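Local coordinates for protein EmrA (Aquifex aeolicus, PDB 4TKO) that serves as the periplasmic adaptor of a major facilitator superfamily multidrug efflux pump, probably helping to move xenobiotics out of the cell, at residues A[7-12]-A[343-348]; A[12-17]-A[259-264]; A[255-260]-A[323-328]; A[280-285]-A[338-343]. One frame throughout, in Å; residues are numbered along the deposited sequence.

Contact 1 of 4, residues A[7-12]-A[343-348]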
loop_
_atom_site.group_PDB
_atom_site.type_symbol
_atom_site.label_atom_id
_atom_site.label_comp_id
_atom_site.label_asym_id
_atom_site.label_seq_id
_atom_site.Cartn_x
_atom_site.Cartn_y
_atom_site.Cartn_z
ATOM N N TYR A 7 51.795 36.485 -26.143
ATOM C CA TYR A 7 51.324 35.397 -25.293
ATOM C C TYR A 7 52.120 35.182 -24.009
ATOM O O TYR A 7 53.336 34.950 -24.034
ATOM C CB TYR A 7 51.304 34.079 -26.081
ATOM C CG TYR A 7 50.195 34.008 -27.095
ATOM C CD1 TYR A 7 48.913 33.630 -26.720
ATOM C CD2 TYR A 7 50.423 34.331 -28.429
ATOM C CE1 TYR A 7 47.888 33.565 -27.644
ATOM C CE2 TYR A 7 49.403 34.271 -29.357
ATOM C CZ TYR A 7 48.139 33.885 -28.955
ATOM O OH TYR A 7 47.117 33.825 -29.864
ATOM N N ALA A 8 51.408 35.235 -22.884
ATOM C CA ALA A 8 51.954 34.742 -21.625
ATOM C C ALA A 8 51.901 33.233 -21.678
ATOM O O ALA A 8 50.839 32.655 -21.891
ATOM C CB ALA A 8 51.182 35.270 -20.443
ATOM N N ILE A 9 53.056 32.603 -21.551
ATOM C CA ILE A 9 53.142 31.161 -21.558
ATOM C C ILE A 9 53.562 30.687 -20.164
ATOM O O ILE A 9 54.399 31.309 -19.522
ATOM C CB ILE A 9 54.149 30.667 -22.611
ATOM C CG1 ILE A 9 54.124 29.148 -22.716
ATOM C CG2 ILE A 9 55.549 31.095 -22.230
ATOM C CD1 ILE A 9 54.857 28.621 -23.930
ATOM N N THR A 10 52.975 29.594 -19.694
ATOM C CA THR A 10 53.370 29.000 -18.423
ATOM C C THR A 10 53.144 27.493 -18.414
ATOM O O THR A 10 52.311 26.978 -19.157
ATOM C CB THR A 10 52.611 29.615 -17.239
ATOM O OG1 THR A 10 52.779 28.772 -16.094
ATOM C CG2 THR A 10 51.136 29.719 -17.542
ATOM N N ASN A 11 53.895 26.789 -17.576
ATOM C CA ASN A 11 53.745 25.341 -17.451
ATOM C C ASN A 11 53.188 24.952 -16.069
ATOM O O ASN A 11 53.075 23.770 -15.720
ATOM C CB ASN A 11 55.078 24.646 -17.731
ATOM C CG ASN A 11 56.189 25.107 -16.798
ATOM O OD1 ASN A 11 56.094 26.170 -16.168
ATOM N ND2 ASN A 11 57.259 24.311 -16.712
ATOM N N ALA A 12 52.797 25.968 -15.310
ATOM C CA ALA A 12 52.173 25.766 -14.013
ATOM C C ALA A 12 50.659 25.697 -14.187
ATOM O O ALA A 12 49.934 26.668 -13.883
ATOM C CB ALA A 12 52.570 26.896 -13.043
ATOM N N GLU A 343 50.714 22.886 -20.606
ATOM C CA GLU A 343 51.277 24.175 -20.971
ATOM C C GLU A 343 50.142 25.070 -21.364
ATOM O O GLU A 343 49.167 24.589 -21.951
ATOM C CB GLU A 343 52.269 24.015 -22.112
ATOM C CG GLU A 343 53.140 25.216 -22.379
ATOM C CD GLU A 343 54.322 24.865 -23.276
ATOM O OE1 GLU A 343 55.356 24.414 -22.730
ATOM O OE2 GLU A 343 54.211 25.027 -24.518
ATOM N N VAL A 344 50.247 26.357 -21.038
ATOM C CA VAL A 344 49.151 27.279 -21.303
ATOM C C VAL A 344 49.630 28.599 -21.848
ATOM O O VAL A 344 50.618 29.137 -21.374
ATOM C CB VAL A 344 48.311 27.542 -20.046
ATOM C CG1 VAL A 344 47.445 28.786 -20.217
ATOM C CG2 VAL A 344 47.428 26.372 -19.777
ATOM N N GLU A 345 48.926 29.112 -22.857
ATOM C CA GLU A 345 49.270 30.396 -23.454
ATOM C C GLU A 345 48.101 31.344 -23.322
ATOM O O GLU A 345 46.993 31.033 -23.767
ATOM C CB GLU A 345 49.666 30.232 -24.922
ATOM C CG GLU A 345 50.946 29.411 -25.113
ATOM C CD GLU A 345 51.433 29.388 -26.557
ATOM O OE1 GLU A 345 50.804 30.058 -27.397
ATOM O OE2 GLU A 345 52.443 28.703 -26.849
ATOM N N ILE A 346 48.319 32.498 -22.701
ATOM C CA ILE A 346 47.236 33.474 -22.599
ATOM C C ILE A 346 47.530 34.704 -23.451
ATOM O O ILE A 346 48.666 35.170 -23.534
ATOM C CB ILE A 346 46.985 33.906 -21.154
ATOM C CG1 ILE A 346 46.959 32.692 -20.231
ATOM C CG2 ILE A 346 45.667 34.623 -21.050
ATOM C CD1 ILE A 346 46.686 33.043 -18.776
ATOM N N ARG A 347 46.496 35.239 -24.043
ATOM C CA ARG A 347 46.620 36.372 -24.915
ATOM C C ARG A 347 46.672 37.704 -24.192
ATOM O O ARG A 347 45.770 38.083 -23.490
ATOM C CB ARG A 347 45.474 36.350 -25.902
ATOM C CG ARG A 347 45.446 37.504 -26.864
ATOM C CD ARG A 347 46.724 37.627 -27.660
ATOM N NE ARG A 347 46.447 37.668 -29.077
ATOM C CZ ARG A 347 46.893 38.589 -29.906
ATOM N NH1 ARG A 347 47.657 39.560 -29.466
ATOM N NH2 ARG A 347 46.570 38.524 -31.179
ATOM N N ARG A 348 47.774 38.424 -24.385
ATOM C CA ARG A 348 47.910 39.775 -23.855
ATOM C C ARG A 348 47.123 40.791 -24.689
ATOM O O ARG A 348 46.667 40.485 -25.787
ATOM C CB ARG A 348 49.380 40.172 -23.795
ATOM C CG ARG A 348 50.176 39.407 -22.772
ATOM C CD ARG A 348 51.524 40.063 -22.573
ATOM N NE ARG A 348 52.312 39.429 -21.527
ATOM C CZ ARG A 348 53.275 38.542 -21.761
ATOM N NH1 ARG A 348 53.554 38.194 -23.012
ATOM N NH2 ARG A 348 53.954 38.007 -20.749
#
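The carbonyl O of Ala-8 is gripped twice by strand 343-347: Ile-346 N gives it a hydrogen bond of 2.7 Å, and Glu-345 CA adds a CA-H...O contact at 3.2 Å. Ala-8 N returns a bond to Ile-346 O, completing an antiparallel hydrogen-bonded pair; two residues on, Thr-10 and Val-344 form the next such pair, with both of their bonds 2.9 Å between N and O. The side chains of these four residues share one face, which is buried, and they are suitably small or branched. There Val-344 packs against Val-260 of strand 256-263, which also pairs with strand 7-24, and Thr-10 OG1 takes a hydrogen bond from Ala-12 N, an ST turn where the strand gives way to a loop.

The other face carries Tyr-7, Ile-9, Glu-343, Glu-345 and Arg-347. With CG anti to its carbonyl carbon (chi1 -73°), the Tyr-7 ring stands between two long side chains, Arg-347 CD over one face and Glu-345 OE1 4.0 Å above the opposite one, both offset toward the rim. Ring and carboxylate planes are 49° apart, neither stacked nor perpendicular. Ile-9 runs alongside Glu-345: CG of each acid packs against Ile-9 CG1, while Ile-9 CD1 reaches the carboxylate oxygens, Glu-343 OE2 at 3.7 Å. Beyond the strand end, the Arg-348 guanidinium turns a face to Ala-8 N, 3.6 Å from its plane. The alternating pairs, with one buried face and one of mixed polarity, mark an antiparallel sheet, consistent with the AaeA-like beta-barrel wall, where the chain's two ends pair.

Contact 2 of 4, residues A[12-17]-A[259-264]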
loop_
_atom_site.group_PDB
_atom_site.type_symbol
_atom_site.label_atom_id
_atom_site.label_comp_id
_atom_site.label_asym_id
_atom_site.label_seq_id
_atom_site.Cartn_x
_atom_site.Cartn_y
_atom_site.Cartn_z
ATOM N N ALA A 12 52.797 25.968 -15.310
ATOM C CA ALA A 12 52.173 25.766 -14.013
ATOM C C ALA A 12 50.659 25.697 -14.187
ATOM O O ALA A 12 49.934 26.668 -13.883
ATOM C CB ALA A 12 52.570 26.896 -13.043
ATOM N N VAL A 13 50.180 24.564 -14.697
ATOM C CA VAL A 13 48.756 24.435 -14.993
ATOM C C VAL A 13 48.131 23.228 -14.283
ATOM O O VAL A 13 48.647 22.104 -14.332
ATOM C CB VAL A 13 48.492 24.347 -16.542
ATOM C CG1 VAL A 13 49.776 24.540 -17.351
ATOM C CG2 VAL A 13 47.827 23.040 -16.916
ATOM N N PHE A 14 47.014 23.471 -13.610
ATOM C CA PHE A 14 46.312 22.387 -12.915
ATOM C C PHE A 14 44.881 22.341 -13.358
ATOM O O PHE A 14 44.173 23.350 -13.257
ATOM C CB PHE A 14 46.374 22.568 -11.398
ATOM C CG PHE A 14 47.754 22.834 -10.899
ATOM C CD1 PHE A 14 48.286 24.123 -10.939
ATOM C CD2 PHE A 14 48.544 21.792 -10.439
ATOM C CE1 PHE A 14 49.564 24.363 -10.513
ATOM C CE2 PHE A 14 49.813 22.028 -10.007
ATOM C CZ PHE A 14 50.329 23.312 -10.040
ATOM N N VAL A 15 44.463 21.183 -13.861
ATOM C CA VAL A 15 43.048 20.967 -14.121
ATOM C C VAL A 15 42.324 20.774 -12.777
ATOM O O VAL A 15 42.648 19.882 -11.969
ATOM C CB VAL A 15 42.829 19.757 -15.070
ATOM C CG1 VAL A 15 41.374 19.481 -15.268
ATOM C CG2 VAL A 15 43.474 20.023 -16.414
ATOM N N LYS A 16 41.335 21.625 -12.527
ATOM C CA LYS A 16 40.598 21.570 -11.269
ATOM C C LYS A 16 39.094 21.447 -11.490
ATOM O O LYS A 16 38.597 21.654 -12.597
ATOM C CB LYS A 16 40.904 22.805 -10.418
ATOM C CG LYS A 16 42.385 22.997 -10.130
ATOM C CD LYS A 16 42.615 23.780 -8.846
ATOM C CE LYS A 16 42.184 22.981 -7.625
ATOM N NZ LYS A 16 42.448 23.719 -6.360
ATOM N N ALA A 17 38.376 21.106 -10.425
ATOM C CA ALA A 17 36.931 20.927 -10.493
ATOM C C ALA A 17 36.225 21.730 -9.406
ATOM O O ALA A 17 36.455 21.515 -8.215
ATOM C CB ALA A 17 36.574 19.451 -10.378
ATOM N N GLU A 259 43.475 25.909 -13.876
ATOM C CA GLU A 259 44.039 26.893 -12.976
ATOM C C GLU A 259 45.501 27.061 -13.310
ATOM O O GLU A 259 46.276 26.095 -13.364
ATOM C CB GLU A 259 43.858 26.488 -11.517
ATOM C CG GLU A 259 44.333 27.551 -10.516
ATOM C CD GLU A 259 44.750 26.965 -9.158
ATOM O OE1 GLU A 259 44.489 27.616 -8.121
ATOM O OE2 GLU A 259 45.347 25.861 -9.122
ATOM N N VAL A 260 45.871 28.303 -13.541
ATOM C CA VAL A 260 47.227 28.618 -13.945
ATOM C C VAL A 260 47.861 29.509 -12.895
ATOM O O VAL A 260 47.244 30.479 -12.447
ATOM C CB VAL A 260 47.227 29.292 -15.327
ATOM C CG1 VAL A 260 48.600 29.742 -15.704
ATOM C CG2 VAL A 260 46.704 28.307 -16.360
ATOM N N LEU A 261 49.066 29.143 -12.464
ATOM C CA LEU A 261 49.835 29.982 -11.535
ATOM C C LEU A 261 50.829 30.819 -12.317
ATOM O O LEU A 261 51.872 30.318 -12.747
ATOM C CB LEU A 261 50.569 29.140 -10.490
ATOM C CG LEU A 261 49.570 28.466 -9.570
ATOM C CD1 LEU A 261 50.267 27.853 -8.394
ATOM C CD2 LEU A 261 48.515 29.483 -9.133
ATOM N N LEU A 262 50.503 32.090 -12.507
ATOM C CA LEU A 262 51.281 32.942 -13.402
ATOM C C LEU A 262 52.242 33.863 -12.654
ATOM O O LEU A 262 51.832 34.564 -11.719
ATOM C CB LEU A 262 50.331 33.773 -14.271
ATOM C CG LEU A 262 50.884 34.207 -15.626
ATOM C CD1 LEU A 262 51.927 33.214 -16.115
ATOM C CD2 LEU A 262 49.746 34.301 -16.614
ATOM N N GLU A 263 53.512 33.864 -13.067
ATOM C CA GLU A 263 54.490 34.815 -12.520
ATOM C C GLU A 263 53.950 36.232 -12.700
ATOM O O GLU A 263 53.362 36.547 -13.737
ATOM C CB GLU A 263 55.847 34.646 -13.199
ATOM C CG GLU A 263 56.172 33.186 -13.538
ATOM C CD GLU A 263 57.638 32.957 -13.899
ATOM O OE1 GLU A 263 58.393 33.950 -13.999
ATOM O OE2 GLU A 263 58.039 31.781 -14.079
ATOM N N GLU A 264 54.100 37.078 -11.682
ATOM C CA GLU A 264 53.452 38.391 -11.712
ATOM C C GLU A 264 54.014 39.240 -12.837
ATOM O O GLU A 264 53.317 40.087 -13.412
ATOM C CB GLU A 264 53.618 39.121 -10.379
ATOM C CG GLU A 264 52.924 40.485 -10.336
ATOM C CD GLU A 264 53.173 41.238 -9.041
ATOM O OE1 GLU A 264 53.428 40.582 -8.001
ATOM O OE2 GLU A 264 53.118 42.489 -9.072
#
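Backbone hydrogen bonds carry the pairing of Ala-12 and Phe-14 with strand 259-263. Phe-14 and Glu-259 bond in both directions, Phe-14 N to Glu-259 O and Glu-259 N to Phe-14 O, each at 2.7 Å; the first donor lies in the carbonyl plane, whereas the second is tilted 24° from it. The same Glu-259 O lies at the edge of the Phe-14 ring. Leu-261 N then reaches Ala-12 O at 3.0 Å, extending the pairing past the start of strand 13-17.

Apolar contacts lie on both faces. On the buried one Val-13 and Val-260 form a non-hydrogen-bonded pair, Val-13 CB lying 4.3 Å from Val-260 CG2; beta-branched residues suit such a backbone and fill the interior. On the opposite, more exposed face Phe-14 CE1 lies 4.1 Å from Leu-261 CD1. Ala-12 CB points at the other strand and rests against Leu-261 O and Leu-261 CB, where a methyl is enough to make contact.

The Glu-259 carboxylate meets the methylenes of Lys-16, not its ammonium group. Glu-259, with CG anti to the backbone N (chi1 -175°), stretches its carboxylate between Phe-14 and Lys-16, and OE2 comes 3.4 Å from Lys-16 CD. The Lys-16 chain bends at chi3, and its NZ stays 4.5 Å from Glu-259 OE2, beyond salt-bridge range. At this separation the opposite charges probably attract only weakly, so the pairing appears held chiefly by main-chain bonds and apolar side-chain contacts.

Contact 3 of 4, residues A[255-260]-A[323-328]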
loop_
_atom_site.group_PDB
_atom_site.type_symbol
_atom_site.label_atom_id
_atom_site.label_comp_id
_atom_site.label_asym_id
_atom_site.label_seq_id
_atom_site.Cartn_x
_atom_site.Cartn_y
_atom_site.Cartn_z
ATOM N N SER A 255 31.977 21.243 -14.885
ATOM C CA SER A 255 32.581 21.865 -13.702
ATOM C C SER A 255 34.051 22.192 -13.916
ATOM O O SER A 255 34.583 23.111 -13.294
ATOM C CB SER A 255 32.450 20.957 -12.474
ATOM O OG SER A 255 31.099 20.817 -12.100
ATOM N N PHE A 256 34.705 21.434 -14.790
ATOM C CA PHE A 256 36.134 21.588 -15.020
ATOM C C PHE A 256 36.591 22.980 -15.497
ATOM O O PHE A 256 35.956 23.636 -16.352
ATOM C CB PHE A 256 36.605 20.563 -16.046
ATOM C CG PHE A 256 36.675 19.162 -15.536
ATOM C CD1 PHE A 256 37.479 18.841 -14.449
ATOM C CD2 PHE A 256 35.970 18.147 -16.171
ATOM C CE1 PHE A 256 37.571 17.523 -13.985
ATOM C CE2 PHE A 256 36.066 16.832 -15.723
ATOM C CZ PHE A 256 36.866 16.521 -14.621
ATOM N N TYR A 257 37.716 23.411 -14.935
ATOM C CA TYR A 257 38.427 24.584 -15.406
ATOM C C TYR A 257 39.913 24.353 -15.250
ATOM O O TYR A 257 40.348 23.382 -14.616
ATOM C CB TYR A 257 38.016 25.846 -14.655
ATOM C CG TYR A 257 38.353 25.826 -13.185
ATOM C CD1 TYR A 257 37.598 25.074 -12.301
ATOM C CD2 TYR A 257 39.408 26.577 -12.673
ATOM C CE1 TYR A 257 37.875 25.056 -10.966
ATOM C CE2 TYR A 257 39.695 26.561 -11.315
ATOM C CZ TYR A 257 38.920 25.793 -10.469
ATOM O OH TYR A 257 39.167 25.745 -9.117
ATOM N N VAL A 258 40.699 25.239 -15.845
ATOM C CA VAL A 258 42.136 25.139 -15.703
ATOM C C VAL A 258 42.589 26.255 -14.802
ATOM O O VAL A 258 42.097 27.393 -14.908
ATOM C CB VAL A 258 42.850 25.209 -17.049
ATOM C CG1 VAL A 258 44.352 25.283 -16.847
ATOM C CG2 VAL A 258 42.474 24.002 -17.887
ATOM N N GLU A 259 43.475 25.909 -13.876
ATOM C CA GLU A 259 44.039 26.893 -12.976
ATOM C C GLU A 259 45.501 27.061 -13.310
ATOM O O GLU A 259 46.276 26.095 -13.364
ATOM C CB GLU A 259 43.858 26.488 -11.517
ATOM C CG GLU A 259 44.333 27.551 -10.516
ATOM C CD GLU A 259 44.750 26.965 -9.158
ATOM O OE1 GLU A 259 44.489 27.616 -8.121
ATOM O OE2 GLU A 259 45.347 25.861 -9.122
ATOM N N VAL A 260 45.871 28.303 -13.541
ATOM C CA VAL A 260 47.227 28.618 -13.945
ATOM C C VAL A 260 47.861 29.509 -12.895
ATOM O O VAL A 260 47.244 30.479 -12.447
ATOM C CB VAL A 260 47.227 29.292 -15.327
ATOM C CG1 VAL A 260 48.600 29.742 -15.704
ATOM C CG2 VAL A 260 46.704 28.307 -16.360
ATOM N N PRO A 323 47.508 33.104 -9.152
ATOM C CA PRO A 323 46.504 32.170 -9.667
ATOM C C PRO A 323 45.546 32.840 -10.648
ATOM O O PRO A 323 44.899 33.854 -10.336
ATOM C CB PRO A 323 45.754 31.716 -8.406
ATOM C CG PRO A 323 46.589 32.115 -7.288
ATOM C CD PRO A 323 47.332 33.334 -7.716
ATOM N N VAL A 324 45.461 32.260 -11.837
ATOM C CA VAL A 324 44.521 32.732 -12.840
ATOM C C VAL A 324 43.624 31.580 -13.238
ATOM O O VAL A 324 44.095 30.472 -13.524
ATOM C CB VAL A 324 45.224 33.302 -14.090
ATOM C CG1 VAL A 324 44.198 33.919 -15.027
ATOM C CG2 VAL A 324 46.247 34.342 -13.690
ATOM N N LYS A 325 42.326 31.854 -13.230
ATOM C CA LYS A 325 41.316 30.853 -13.525
ATOM C C LYS A 325 40.888 30.950 -14.980
ATOM O O LYS A 325 40.546 32.030 -15.471
ATOM C CB LYS A 325 40.104 31.026 -12.600
ATOM C CG LYS A 325 39.181 29.828 -12.568
ATOM C CD LYS A 325 37.870 30.140 -11.872
ATOM C CE LYS A 325 36.828 29.039 -12.100
ATOM N NZ LYS A 325 35.482 29.430 -11.581
ATOM N N ILE A 326 40.897 29.814 -15.666
ATOM C CA ILE A 326 40.495 29.770 -17.062
ATOM C C ILE A 326 39.247 28.911 -17.313
ATOM O O ILE A 326 39.239 27.712 -17.004
ATOM C CB ILE A 326 41.644 29.234 -17.899
ATOM C CG1 ILE A 326 42.815 30.209 -17.830
ATOM C CG2 ILE A 326 41.186 28.958 -19.336
ATOM C CD1 ILE A 326 44.111 29.572 -18.206
ATOM N N LYS A 327 38.204 29.525 -17.864
ATOM C CA LYS A 327 37.003 28.791 -18.293
ATOM C C LYS A 327 37.194 28.150 -19.664
ATOM O O LYS A 327 37.670 28.800 -20.605
ATOM C CB LYS A 327 35.780 29.704 -18.338
ATOM C CG LYS A 327 34.626 29.108 -19.128
ATOM C CD LYS A 327 33.254 29.649 -18.716
ATOM C CE LYS A 327 32.909 30.968 -19.392
ATOM N NZ LYS A 327 31.461 31.319 -19.220
ATOM N N ILE A 328 36.824 26.874 -19.773
ATOM C CA ILE A 328 37.011 26.129 -21.019
ATOM C C ILE A 328 35.881 26.357 -22.004
ATOM O O ILE A 328 34.706 26.374 -21.630
ATOM C CB ILE A 328 37.112 24.647 -20.750
ATOM C CG1 ILE A 328 38.039 24.412 -19.561
ATOM C CG2 ILE A 328 37.533 23.912 -22.015
ATOM C CD1 ILE A 328 38.255 22.954 -19.233
#
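One face of the Tyr-257 ring is covered by the extended side chain of Lys-325, which crosses it at about a right angle, while the carbonyl O of Ser-255 lies in plane at the ring's edge. Lys-325 CE sits 3.7 Å from the ring centroid in a CH-pi contact, and NZ, at 4.8 Å and only 6° off the ring normal, adds a cation-pi interaction. Tyr-257 reaches this place because its CG lies between the backbone N and the carbonyl carbon (chi1 64°), which tips the ring over the neighbouring strand. The ammonium group has a stronger partner in Asp-18, to which it forms a salt bridge.

Beneath, Val-258 pairs with Ile-326 and Val-260 with Val-324, both antiparallel and hydrogen-bonded; Ile-326 N to Val-258 O is 2.8 Å. Their branched side chains share the buried face, where Ile-326 CD1 meets Val-260 CG2 and Val-344 packs from a further strand.

The chemistry is thus divided between the faces: aliphatic branches seal the barrel interior, and on the outer side one lysine spends its methylenes on an aromatic face and its charge chiefly on the Asp-18 carboxylate, with the pi cloud as a weaker second partner.

Contact 4 of 4, residues A[280-285]-A[338-343]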
loop_
_atom_site.group_PDB
_atom_site.type_symbol
_atom_site.label_atom_id
_atom_site.label_comp_id
_atom_site.label_asym_id
_atom_site.label_seq_id
_atom_site.Cartn_x
_atom_site.Cartn_y
_atom_site.Cartn_z
ATOM N N LEU A 280 47.428 19.768 -22.653
ATOM C CA LEU A 280 47.691 18.835 -21.572
ATOM C C LEU A 280 48.596 17.703 -22.040
ATOM O O LEU A 280 48.428 17.158 -23.128
ATOM C CB LEU A 280 46.361 18.277 -21.030
ATOM C CG LEU A 280 45.397 19.410 -20.648
ATOM C CD1 LEU A 280 43.971 18.933 -20.461
ATOM C CD2 LEU A 280 45.895 20.119 -19.415
ATOM N N ASP A 281 49.541 17.319 -21.207
ATOM C CA ASP A 281 50.457 16.259 -21.591
ATOM C C ASP A 281 49.726 14.969 -21.920
ATOM O O ASP A 281 50.156 14.206 -22.786
ATOM C CB ASP A 281 51.471 16.046 -20.487
ATOM C CG ASP A 281 52.179 17.343 -20.104
ATOM O OD1 ASP A 281 52.515 18.146 -21.018
ATOM O OD2 ASP A 281 52.387 17.563 -18.891
ATOM N N ALA A 282 48.615 14.727 -21.236
ATOM C CA ALA A 282 47.840 13.514 -21.476
ATOM C C ALA A 282 47.256 13.480 -22.885
ATOM O O ALA A 282 47.043 12.409 -23.450
ATOM C CB ALA A 282 46.734 13.385 -20.453
ATOM N N TYR A 283 46.996 14.644 -23.464
ATOM C CA TYR A 283 46.348 14.671 -24.771
ATOM C C TYR A 283 47.065 15.582 -25.765
ATOM O O TYR A 283 46.693 16.736 -25.953
ATOM C CB TYR A 283 44.885 15.091 -24.614
ATOM C CG TYR A 283 44.125 14.215 -23.647
ATOM C CD1 TYR A 283 43.992 12.843 -23.876
ATOM C CD2 TYR A 283 43.546 14.753 -22.498
ATOM C CE1 TYR A 283 43.303 12.034 -22.992
ATOM C CE2 TYR A 283 42.843 13.956 -21.611
ATOM C CZ TYR A 283 42.726 12.598 -21.859
ATOM O OH TYR A 283 42.032 11.801 -20.972
ATOM N N PRO A 284 48.107 15.045 -26.396
ATOM C CA PRO A 284 48.973 15.696 -27.386
ATOM C C PRO A 284 48.222 16.217 -28.604
ATOM O O PRO A 284 48.617 17.242 -29.163
ATOM C CB PRO A 284 49.931 14.582 -27.790
ATOM C CG PRO A 284 50.015 13.733 -26.581
ATOM C CD PRO A 284 48.626 13.726 -26.004
ATOM N N ASP A 285 47.157 15.530 -29.005
ATOM C CA ASP A 285 46.471 15.859 -30.251
ATOM C C ASP A 285 45.258 16.736 -30.005
ATOM O O ASP A 285 44.430 16.916 -30.892
ATOM C CB ASP A 285 46.049 14.589 -30.988
ATOM C CG ASP A 285 47.126 13.508 -30.959
ATOM O OD1 ASP A 285 48.295 13.826 -31.239
ATOM O OD2 ASP A 285 46.807 12.339 -30.653
ATOM N N VAL A 338 40.970 15.657 -12.796
ATOM C CA VAL A 338 41.568 16.601 -11.841
ATOM C C VAL A 338 43.057 16.321 -11.678
ATOM O O VAL A 338 43.441 15.176 -11.487
ATOM C CB VAL A 338 40.919 16.535 -10.429
ATOM C CG1 VAL A 338 41.800 17.236 -9.431
ATOM C CG2 VAL A 338 39.534 17.157 -10.420
ATOM N N GLY A 339 43.891 17.352 -11.769
ATOM C CA GLY A 339 45.307 17.172 -11.527
ATOM C C GLY A 339 46.197 17.182 -12.756
ATOM O O GLY A 339 47.438 17.214 -12.660
ATOM N N MET A 340 45.572 17.148 -13.927
ATOM C CA MET A 340 46.319 17.136 -15.176
ATOM C C MET A 340 47.106 18.429 -15.364
ATOM O O MET A 340 46.614 19.518 -15.070
ATOM C CB MET A 340 45.377 16.917 -16.361
ATOM C CG MET A 340 45.057 15.458 -16.639
ATOM S SD MET A 340 44.010 15.239 -18.091
ATOM C CE MET A 340 43.027 16.735 -18.028
ATOM N N GLY A 341 48.330 18.296 -15.864
ATOM C CA GLY A 341 49.162 19.441 -16.178
ATOM C C GLY A 341 49.437 19.574 -17.667
ATOM O O GLY A 341 48.894 18.843 -18.496
ATOM N N GLY A 342 50.302 20.514 -18.006
ATOM C CA GLY A 342 50.608 20.803 -19.390
ATOM C C GLY A 342 51.130 22.214 -19.542
ATOM O O GLY A 342 51.872 22.692 -18.700
ATOM N N GLU A 343 50.714 22.886 -20.606
ATOM C CA GLU A 343 51.277 24.175 -20.971
ATOM C C GLU A 343 50.142 25.070 -21.364
ATOM O O GLU A 343 49.167 24.589 -21.951
ATOM C CB GLU A 343 52.269 24.015 -22.112
ATOM C CG GLU A 343 53.140 25.216 -22.379
ATOM C CD GLU A 343 54.322 24.865 -23.276
ATOM O OE1 GLU A 343 55.356 24.414 -22.730
ATOM O OE2 GLU A 343 54.211 25.027 -24.518
#
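A type I beta turn from Leu-280 to Tyr-283, following strand 275-280, meets the chain that leads into strand 342-347, and Met-340 fits against the turn with its sulfur in a Met-aromatic contact. Met-340 SD lies 3.9 Å from Tyr-283 CE2 and approaches the ring obliquely, 59° off its normal. The same sulfur is 4.1 Å from Ala-282 CB, a methyl that itself lies over the centre of one face of the Tyr-283 ring. Further out, the Met-340 chain bends at chi3 (-32°) and brings CE to Leu-280 CD1. A long, flexible thioether suits this place, since it can follow three differently shaped partners. Tyr-283 OH is held elsewhere, by the carbonyl O of Leu-335.

Within the turn Tyr-283 N bonds back to Leu-280 O at 2.9 Å. Across the contact a single hydrogen bond joins the backbones: Asp-281 N donates to Gly-341 O at 3.2 Å, the donor tilted 23° from the carbonyl plane. That oxygen also receives Leu-280 CA at 3.3 Å in a CA-H...O contact. Here the pairing of strands 275-280 and 342-347 begins, with Leu-280 and Gly-342 as an antiparallel non-hydrogen-bonded pair whose CA atoms come within 4.1 Å. Such closeness suits glycine, and Gly-342 also adopts backbone angles that other residues rarely take. Asp-281, with CG anti to its carbonyl carbon, swings its carboxylate back toward this glycine, OD1 lying 3.7 Å from Gly-342 CA. The nearest side-chain atoms of Asp-281 and Glu-343 each lie about 4 Å from a bound magnesium ion, too far for direct coordination.

All four contacts belong to one curled antiparallel sheet at the end of the molecule remote from the helical hairpin. Strand 7-24 is shared by contacts 1 and 2, strand 256-263 by contacts 2 and 3, and strand 342-347 by contacts 1 and 4. Centres lie between about 7 Å apart (contacts 2 and 3) and about 14 Å (contacts 1 and 4). Along the chain, contact 1 spans the other three; contact 2 closes before contact 4 opens, and contacts 3 and 4 interleave. The N-terminal strand therefore bridges two segments from the C-terminal part, and the chain leaves this barrel through a barrel-sandwich region, runs out and back along the helical hairpin, and returns to it.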